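Putative secreted protein (Streptomyces coelicolor A3, PDB 2QF9) is of unknown function but probably secreted, and belongs to the DUF305 family, whose members are grouped with the ferritin-like helical proteins. Local coordinates at residues D9-R14 with L61-P67; V18-Q22 with M92-A96; P74-M78 with H129-C134. All blocks are in the same frame, centred on the assembly; numbering follows the deposited sequence. Where two conformers were deposited one is given.

Contact 1: residues D9-R14 with L61-P67; sequences DAGFAR and LDLWALP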
loop_
_atom_site.group_PDB
_atom_site.type_symbol
_atom_site.label_atom_id
_atom_site.label_comp_id
_atom_site.label_asym_id
_atom_site.label_seq_id
_atom_site.Cartn_x
_atom_site.Cartn_y
_atom_site.Cartn_z
ATOM N N ASP A 9 20.024 -2.079 -9.289
ATOM C CA ASP A 9 18.741 -2.721 -9.013
ATOM C C ASP A 9 18.435 -2.687 -7.517
ATOM O O ASP A 9 17.330 -2.308 -7.120
ATOM C CB ASP A 9 18.745 -4.146 -9.547
ATOM C CG ASP A 9 19.039 -4.189 -11.042
ATOM O OD1 ASP A 9 18.182 -3.753 -11.818
ATOM O OD2 ASP A 9 20.134 -4.649 -11.425
ATOM N N ALA A 10 19.416 -3.047 -6.692
ATOM C CA ALA A 10 19.192 -3.052 -5.246
ATOM C C ALA A 10 19.029 -1.635 -4.705
ATOM O O ALA A 10 18.141 -1.376 -3.902
ATOM C CB ALA A 10 20.313 -3.787 -4.507
ATOM N N GLY A 11 19.910 -0.733 -5.128
ATOM C CA GLY A 11 19.906 0.642 -4.608
ATOM C C GLY A 11 18.626 1.370 -4.967
ATOM O O GLY A 11 18.049 2.059 -4.124
ATOM N N PHE A 12 18.174 1.219 -6.207
ATOM C CA PHE A 12 16.925 1.862 -6.616
ATOM C C PHE A 12 15.751 1.310 -5.811
ATOM O O PHE A 12 14.928 2.081 -5.322
ATOM C CB PHE A 12 16.671 1.745 -8.121
ATOM C CG PHE A 12 15.357 2.340 -8.559
ATOM C CD1 PHE A 12 15.213 3.726 -8.704
ATOM C CD2 PHE A 12 14.257 1.506 -8.797
ATOM C CE1 PHE A 12 13.982 4.266 -9.124
ATOM C CE2 PHE A 12 13.023 2.021 -9.204
ATOM C CZ PHE A 12 12.881 3.413 -9.371
ATOM N N ALA A 13 15.693 -0.016 -5.655
ATOM C CA ALA A 13 14.641 -0.643 -4.841
ATOM C C ALA A 13 14.622 -0.112 -3.405
ATOM O O ALA A 13 13.541 0.216 -2.883
ATOM C CB ALA A 13 14.759 -2.173 -4.856
ATOM N N ARG A 14 15.794 0.007 -2.774
ATOM C CA ARG A 14 15.892 0.540 -1.406
ATOM C C ARG A 14 15.445 2.002 -1.339
ATOM O O ARG A 14 14.579 2.384 -0.518
ATOM C CB ARG A 14 17.329 0.430 -0.877
ATOM C CG ARG A 14 17.734 -0.960 -0.443
ATOM C CD ARG A 14 19.145 -0.977 0.131
ATOM N NE ARG A 14 19.562 -2.348 0.412
ATOM C CZ ARG A 14 20.467 -3.044 -0.278
ATOM N NH1 ARG A 14 20.732 -4.292 0.076
ATOM N NH2 ARG A 14 21.118 -2.497 -1.295
ATOM N N LEU A 61 13.661 -7.277 -3.106
ATOM C CA LEU A 61 14.803 -7.304 -2.190
ATOM C C LEU A 61 14.744 -8.566 -1.319
ATOM O O LEU A 61 15.756 -9.234 -1.110
ATOM C CB LEU A 61 14.845 -6.026 -1.344
ATOM C CG LEU A 61 15.237 -4.743 -2.092
ATOM C CD1 LEU A 61 14.962 -3.523 -1.223
ATOM C CD2 LEU A 61 16.727 -4.768 -2.510
ATOM N N ASP A 62 13.543 -8.907 -0.851
ATOM C CA ASP A 62 13.352 -10.091 -0.035
ATOM C C ASP A 62 13.685 -11.360 -0.812
ATOM O O ASP A 62 14.479 -12.181 -0.339
ATOM C CB ASP A 62 11.927 -10.128 0.513
ATOM C CG ASP A 62 11.743 -9.215 1.711
ATOM O OD1 ASP A 62 12.758 -8.670 2.230
ATOM O OD2 ASP A 62 10.579 -9.039 2.141
ATOM N N LEU A 63 13.106 -11.494 -2.007
ATOM C CA LEU A 63 13.336 -12.651 -2.875
ATOM C C LEU A 63 14.840 -12.806 -3.206
ATOM O O LEU A 63 15.374 -13.936 -3.273
ATOM C CB LEU A 63 12.529 -12.500 -4.161
ATOM C CG LEU A 63 12.475 -13.662 -5.161
ATOM C CD1 LEU A 63 11.687 -14.829 -4.614
ATOM C CD2 LEU A 63 11.834 -13.203 -6.450
ATOM N N TRP A 64 15.509 -11.666 -3.373
ATOM C CA TRP A 64 16.939 -11.628 -3.668
ATOM C C TRP A 64 17.836 -11.788 -2.429
ATOM O O TRP A 64 19.067 -11.791 -2.560
ATOM C CB TRP A 64 17.295 -10.330 -4.389
ATOM C CG TRP A 64 16.626 -10.150 -5.730
ATOM C CD1 TRP A 64 16.219 -11.139 -6.592
ATOM C CD2 TRP A 64 16.347 -8.910 -6.387
ATOM N NE1 TRP A 64 15.674 -10.590 -7.721
ATOM C CE2 TRP A 64 15.751 -9.222 -7.632
ATOM C CE3 TRP A 64 16.528 -7.562 -6.039
ATOM C CZ2 TRP A 64 15.326 -8.228 -8.537
ATOM C CZ3 TRP A 64 16.108 -6.568 -6.944
ATOM C CH2 TRP A 64 15.528 -6.913 -8.181
ATOM N N ALA A 65 17.235 -11.934 -1.250
ATOM C CA ALA A 65 17.968 -11.995 0.034
ATOM C C ALA A 65 18.915 -10.799 0.243
ATOM O O ALA A 65 20.084 -10.966 0.637
ATOM C CB ALA A 65 18.730 -13.314 0.169
ATOM N N LEU A 66 18.421 -9.600 -0.048
ATOM C CA LEU A 66 19.209 -8.373 0.107
ATOM C C LEU A 66 18.582 -7.510 1.208
ATOM O O LEU A 66 17.362 -7.419 1.293
ATOM C CB LEU A 66 19.306 -7.620 -1.220
ATOM C CG LEU A 66 20.037 -8.292 -2.390
ATOM C CD1 LEU A 66 19.982 -7.441 -3.650
ATOM C CD2 LEU A 66 21.494 -8.615 -2.041
ATOM N N PRO A 67 19.412 -6.922 2.096
ATOM C CA PRO A 67 18.872 -6.054 3.146
ATOM C C PRO A 67 18.030 -4.903 2.581
ATOM O O PRO A 67 18.341 -4.368 1.523
ATOM C CB PRO A 67 20.141 -5.497 3.807
ATOM C CG PRO A 67 21.162 -6.562 3.588
ATOM C CD PRO A 67 20.882 -7.048 2.200
#
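Leu61, on the last turn of helix 37-63, points its side chain at Ala10 and Ala13 of helix 8-31, and apolar packing forms the middle of the contact. Leu61 CG lies 3.8 Å from Ala13 CB, CD2 approaches Ala10 O at 3.9 Å, and CD1 meets the CG methylene of Arg14, whose chain crosses the leucine at about a right angle. Leu66 adds its CD1, 3.8 Å from Ala10 CB, while Trp64 CZ3 comes to 4.4 Å from Asp9 CB. An alanine in place of Leu61 would remove CG and both methyls, and is likely to open a gap against Ala13 and leave the Arg14 CG methylene without this packing partner.

A Schellman motif at Ala65 ends helix 37-63 and brings Leu66 and Pro67 back toward helix 8-31. In one of two deposited conformers, the extended Arg14 chain sends NE to Pro67 O at 2.6 Å, in a bent bond (N-H...O 137°) whose donor is tilted out of the carbonyl plane, and NH1 adds a weak bond to the same oxygen at 2.8 Å. Arg14 NH2 turns to Ala5 O, whereas the Asp9 carboxylate is taken by Thr139 OG1 and Val140 N.

The helix end and its turn are thus joined to helix 8-31 by apolar packing and by a guanidinium that grips one carbonyl oxygen through two N-H groups, the second weakly, and probably polarises it.

Contact 2: residues V18-Q22 with M92-A96; sequences VHHQQ and MPGMA
His19 and Met95 mark the closest backbone approach, their CA atoms 6.8 Å apart, where helix 8-31 passes a type II beta turn running from Met92 to Met95, with Gly94 at the positive phi of its third position. Two polar side chains of the helix reach the turn and the residue after it. His19 NE2 donates to Pro93 O at 2.8 Å, nearly along the C=O axis (C=O...N angle 162°), although the oxygen lies somewhat out of the imidazole plane. One helical turn further on, Gln22 projects with CG anti to the backbone N (chi1 -165°) and stays extended beyond it, which carries its amide to Ala96. OE1 accepts from Ala96 N at 2.8 Å and NE2 donates to Ala96 O at 2.9 Å, both bonds fairly straight, so that one amide pairs with both polar backbone atoms of a single residue and its rotation is fixed.

Two methionines, present as selenomethionine, supply the apolar part. Met95 bends back at chi2 and chi3, bringing SE to 3.6 Å from His19 CD2, oblique to the ring, and CE to 3.6 Å from Gln22 CD. Met92 crosses Val18 at about a right angle, with CE 3.5 Å from Val18 CG1. Beyond the contact, His123 of helix 109-137 meets the His19 ring.

Three main-chain groups of segment 92-96 are satisfied by helix side chains: an imidazole N-H serves one carbonyl, a carboxamide serves an N-H and a C=O together, and Met95 packs between these two polar arms.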
loop_
_atom_site.group_PDB
_atom_site.type_symbol
_atom_site.label_atom_id
_atom_site.label_comp_id
_atom_site.label_asym_id
_atom_site.label_seq_id
_atom_site.Cartn_x
_atom_site.Cartn_y
_atom_site.Cartn_z
ATOM N N VAL A 18 11.813 3.972 0.159
ATOM C CA VAL A 18 11.755 5.040 1.164
ATOM C C VAL A 18 11.040 6.285 0.597
ATOM O O VAL A 18 10.241 6.917 1.284
ATOM C CB VAL A 18 13.166 5.385 1.694
ATOM C CG1 VAL A 18 13.112 6.582 2.643
ATOM C CG2 VAL A 18 13.788 4.177 2.412
ATOM N N HIS A 19 11.324 6.619 -0.663
ATOM C CA HIS A 19 10.707 7.785 -1.310
ATOM C C HIS A 19 9.180 7.600 -1.391
ATOM O O HIS A 19 8.398 8.490 -0.992
ATOM C CB HIS A 19 11.301 7.945 -2.702
ATOM C CG HIS A 19 11.250 9.346 -3.246
ATOM N ND1 HIS A 19 10.248 9.779 -4.085
ATOM C CD2 HIS A 19 12.123 10.380 -3.136
ATOM C CE1 HIS A 19 10.498 11.025 -4.460
ATOM N NE2 HIS A 19 11.621 11.418 -3.890
ATOM N N HIS A 20 8.770 6.422 -1.867
ATOM C CA HIS A 20 7.356 6.051 -1.978
ATOM C C HIS A 20 6.656 6.124 -0.612
ATOM O O HIS A 20 5.537 6.660 -0.493
ATOM C CB HIS A 20 7.232 4.636 -2.554
ATOM C CG HIS A 20 7.216 4.589 -4.053
ATOM N ND1 HIS A 20 7.836 5.539 -4.848
ATOM C CD2 HIS A 20 6.651 3.698 -4.900
ATOM C CE1 HIS A 20 7.621 5.246 -6.119
ATOM N NE2 HIS A 20 6.920 4.127 -6.179
ATOM N N GLN A 21 7.314 5.592 0.415
ATOM C CA GLN A 21 6.775 5.624 1.772
ATOM C C GLN A 21 6.336 7.042 2.183
ATOM O O GLN A 21 5.264 7.225 2.782
ATOM C CB GLN A 21 7.824 5.111 2.761
ATOM C CG GLN A 21 7.332 5.049 4.189
ATOM C CD GLN A 21 8.379 4.456 5.114
ATOM O OE1 GLN A 21 9.475 5.014 5.287
ATOM N NE2 GLN A 21 8.048 3.310 5.720
ATOM N N GLN A 22 7.174 8.035 1.881
ATOM C CA GLN A 22 6.811 9.405 2.232
ATOM C C GLN A 22 5.604 9.928 1.436
ATOM O O GLN A 22 4.764 10.649 1.992
ATOM C CB GLN A 22 8.005 10.339 2.102
ATOM C CG GLN A 22 7.722 11.672 2.819
ATOM C CD GLN A 22 8.781 12.713 2.590
ATOM O OE1 GLN A 22 9.045 13.121 1.457
ATOM N NE2 GLN A 22 9.397 13.158 3.680
HETATM N N MSE A 92 17.278 12.744 -0.246
HETATM C CA MSE A 92 17.080 12.306 -1.622
HETATM C C MSE A 92 16.289 13.334 -2.425
HETATM O O MSE A 92 15.472 14.070 -1.844
HETATM C CB MSE A 92 16.300 10.988 -1.649
HETATM C CG MSE A 92 17.105 9.763 -1.425
HETATM SE SE MSE A 92 15.814 8.280 -1.496
HETATM C CE MSE A 92 15.250 8.270 0.371
ATOM N N PRO A 93 16.504 13.376 -3.758
ATOM C CA PRO A 93 15.792 14.345 -4.596
ATOM C C PRO A 93 14.265 14.372 -4.325
ATOM O O PRO A 93 13.620 13.324 -4.335
ATOM C CB PRO A 93 16.086 13.849 -6.028
ATOM C CG PRO A 93 17.412 13.160 -5.921
ATOM C CD PRO A 93 17.459 12.556 -4.545
ATOM N N GLY A 94 13.719 15.562 -4.070
ATOM C CA GLY A 94 12.271 15.744 -3.917
ATOM C C GLY A 94 11.665 15.339 -2.583
ATOM O O GLY A 94 10.471 15.586 -2.350
HETATM N N MSE A 95 12.473 14.730 -1.702
HETATM C CA MSE A 95 11.992 14.360 -0.360
HETATM C C MSE A 95 11.566 15.599 0.414
HETATM O O MSE A 95 12.258 16.631 0.390
HETATM C CB MSE A 95 13.051 13.618 0.471
HETATM C CG MSE A 95 13.367 12.234 0.013
HETATM SE SE MSE A 95 11.861 11.057 0.380
HETATM C CE MSE A 95 11.871 10.879 2.277
ATOM N N ALA A 96 10.425 15.510 1.085
ATOM C CA ALA A 96 9.973 16.607 1.960
ATOM C C ALA A 96 10.738 16.576 3.285
ATOM O O ALA A 96 11.113 15.516 3.784
ATOM C CB ALA A 96 8.448 16.528 2.206
#

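Contact 3: residues P74-M78 with H129-C134; sequences PMTWM and HMAKGC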
loop_
_atom_site.group_PDB
_atom_site.type_symbol
_atom_site.label_atom_id
_atom_site.label_comp_id
_atom_site.label_asym_id
_atom_site.label_seq_id
_atom_site.Cartn_x
_atom_site.Cartn_y
_atom_site.Cartn_z
ATOM N N PRO A 74 21.954 7.067 0.503
ATOM C CA PRO A 74 21.034 7.062 -0.627
ATOM C C PRO A 74 21.687 7.663 -1.867
ATOM O O PRO A 74 22.481 8.611 -1.760
ATOM C CB PRO A 74 19.886 7.957 -0.146
ATOM C CG PRO A 74 19.876 7.769 1.324
ATOM C CD PRO A 74 21.329 7.613 1.724
HETATM N N MSE A 75 21.364 7.077 -3.020
HETATM C CA MSE A 75 21.776 7.564 -4.342
HETATM C C MSE A 75 23.228 7.214 -4.677
HETATM O O MSE A 75 23.738 7.620 -5.719
HETATM C CB MSE A 75 21.526 9.077 -4.473
HETATM C CG MSE A 75 20.087 9.464 -4.114
HETATM SE SE MSE A 75 18.879 8.665 -5.419
HETATM C CE MSE A 75 19.136 10.047 -6.775
ATOM N N THR A 76 23.890 6.453 -3.803
ATOM C CA THR A 76 25.273 6.006 -4.096
ATOM C C THR A 76 25.313 5.244 -5.427
ATOM O O THR A 76 26.242 5.411 -6.224
ATOM C CB THR A 76 25.871 5.175 -2.941
ATOM O OG1 THR A 76 25.984 6.005 -1.777
ATOM C CG2 THR A 76 27.274 4.644 -3.294
ATOM N N TRP A 77 24.272 4.445 -5.676
ATOM C CA TRP A 77 24.135 3.641 -6.898
ATOM C C TRP A 77 24.031 4.498 -8.171
ATOM O O TRP A 77 24.243 4.003 -9.283
ATOM C CB TRP A 77 22.929 2.684 -6.770
ATOM C CG TRP A 77 21.612 3.427 -6.665
ATOM C CD1 TRP A 77 21.022 3.898 -5.521
ATOM C CD2 TRP A 77 20.749 3.818 -7.752
ATOM N NE1 TRP A 77 19.836 4.540 -5.826
ATOM C CE2 TRP A 77 19.647 4.509 -7.186
ATOM C CE3 TRP A 77 20.791 3.636 -9.148
ATOM C CZ2 TRP A 77 18.598 5.030 -7.969
ATOM C CZ3 TRP A 77 19.743 4.157 -9.937
ATOM C CH2 TRP A 77 18.654 4.836 -9.333
HETATM N N MSE A 78 23.683 5.773 -8.000
HETATM C CA MSE A 78 23.700 6.747 -9.091
HETATM C C MSE A 78 24.975 7.602 -9.134
HETATM O O MSE A 78 25.080 8.515 -9.955
HETATM C CB MSE A 78 22.474 7.656 -9.012
HETATM C CG MSE A 78 21.331 7.143 -9.835
HETATM SE SE MSE A 78 19.776 8.303 -9.669
HETATM C CE MSE A 78 20.155 9.566 -11.086
ATOM N N HIS A 129 13.631 11.933 -11.577
ATOM C CA HIS A 129 15.090 11.929 -11.631
ATOM C C HIS A 129 15.675 10.557 -11.242
ATOM O O HIS A 129 16.510 9.997 -11.953
ATOM C CB HIS A 129 15.637 13.025 -10.728
ATOM C CG HIS A 129 17.128 13.079 -10.691
ATOM N ND1 HIS A 129 17.878 13.560 -11.743
ATOM C CD2 HIS A 129 18.010 12.702 -9.739
ATOM C CE1 HIS A 129 19.161 13.484 -11.434
ATOM N NE2 HIS A 129 19.268 12.968 -10.222
HETATM N N MSE A 130 15.202 10.019 -10.123
HETATM C CA MSE A 130 15.636 8.711 -9.647
HETATM C C MSE A 130 15.216 7.572 -10.579
HETATM O O MSE A 130 16.019 6.664 -10.853
HETATM C CB MSE A 130 15.087 8.462 -8.242
HETATM C CG MSE A 130 15.566 9.446 -7.218
HETATM SE SE MSE A 130 14.466 9.354 -5.590
HETATM C CE MSE A 130 14.847 7.518 -5.015
ATOM N N ALA A 131 13.974 7.613 -11.061
ATOM C CA ALA A 131 13.467 6.571 -11.966
ATOM C C ALA A 131 14.275 6.554 -13.278
ATOM O O ALA A 131 14.629 5.480 -13.807
ATOM C CB ALA A 131 12.015 6.789 -12.257
ATOM N N LYS A 132 14.572 7.751 -13.783
ATOM C CA LYS A 132 15.431 7.904 -14.957
ATOM C C LYS A 132 16.783 7.247 -14.725
ATOM O O LYS A 132 17.333 6.620 -15.651
ATOM C CB LYS A 132 15.589 9.383 -15.337
ATOM C CG LYS A 132 14.405 9.953 -16.082
ATOM C CD LYS A 132 14.642 11.432 -16.404
ATOM C CE LYS A 132 13.503 12.035 -17.210
ATOM N NZ LYS A 132 13.718 13.529 -17.365
ATOM N N GLY A 133 17.308 7.372 -13.500
ATOM C CA GLY A 133 18.574 6.743 -13.121
ATOM C C GLY A 133 18.500 5.225 -13.246
ATOM O O GLY A 133 19.439 4.582 -13.725
ATOM N N CYS A 134 17.388 4.644 -12.801
ATOM C CA CYS A 134 17.172 3.203 -12.942
ATOM C C CYS A 134 16.962 2.798 -14.416
ATOM O O CYS A 134 17.468 1.765 -14.847
ATOM C CB CYS A 134 16.015 2.736 -12.050
ATOM S SG CYS A 134 15.597 0.959 -12.136
#
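Met78, present as selenomethionine at the end of the short 3-10 segment 76-78, faces Gly133 on helix 109-137. Its CB leaves the backbone toward that helix, and CG lies 3.4 Å above the plane of the neighbouring Trp77 ring, displaced toward the rim. SE then comes to rest over the helix backbone, 4.0 Å from Gly133 CA and 4.2 Å from Met130 CA. A bend at chi3 (88°) turns CE toward His129, where it touches NE2 at 3.6 Å and also approaches the carbonyl oxygen of that residue. The absence of a side chain at Gly133 is what permits this course, since a beta carbon there would collide with the selenium.

Trp77 approaches the same helix with its six-membered ring edge-on. CG sits between the backbone N and carbonyl carbon (chi1 64°), the crowded position, and the ring is aimed at the main chain: CH2 lies 3.5 Å from Met130 O and CZ3 3.7 Å from Gly133 C, both near the indole plane. Its NE1 bonds instead to Asp15 OD2 on helix 8-31. Met75 completes the contact from the Met130 side, its CE 3.6 Å from Met130 CG and at the edge of the His129 ring.

The loop segment 74-78 thus lies against helix 109-137 and is held to helix 8-31 through Asp15, which also accepts from Met75 N. Helix 8-31 packs on Met130 and Cys134, helix 141-167 touches Ala131 and Cys134, and the disulfide from Cys134 to Cys138 links the helix to the loop that follows it.

How the contacts relate
The three contacts join three of the long helices, 8-31, 37-63 and 109-137, and the connection between helices 37-63 and 98-106. Contacts 1 and 2 share helix 8-31, with centres about 17 Å apart, and their segments alternate along the chain; contact 3 opens after contact 1 closes and alternates with contact 2. Contact 3 has its centre about 14 Å from that of contact 1 and about 12 Å from that of contact 2, touching the former through Phe12 against Cys134 and Trp77 and the latter through His19 against Met130. The long connection is thereby fixed successively to helices 8-31, 109-137 and again 8-31, consistent with a helical bundle of the ferritin-like kind.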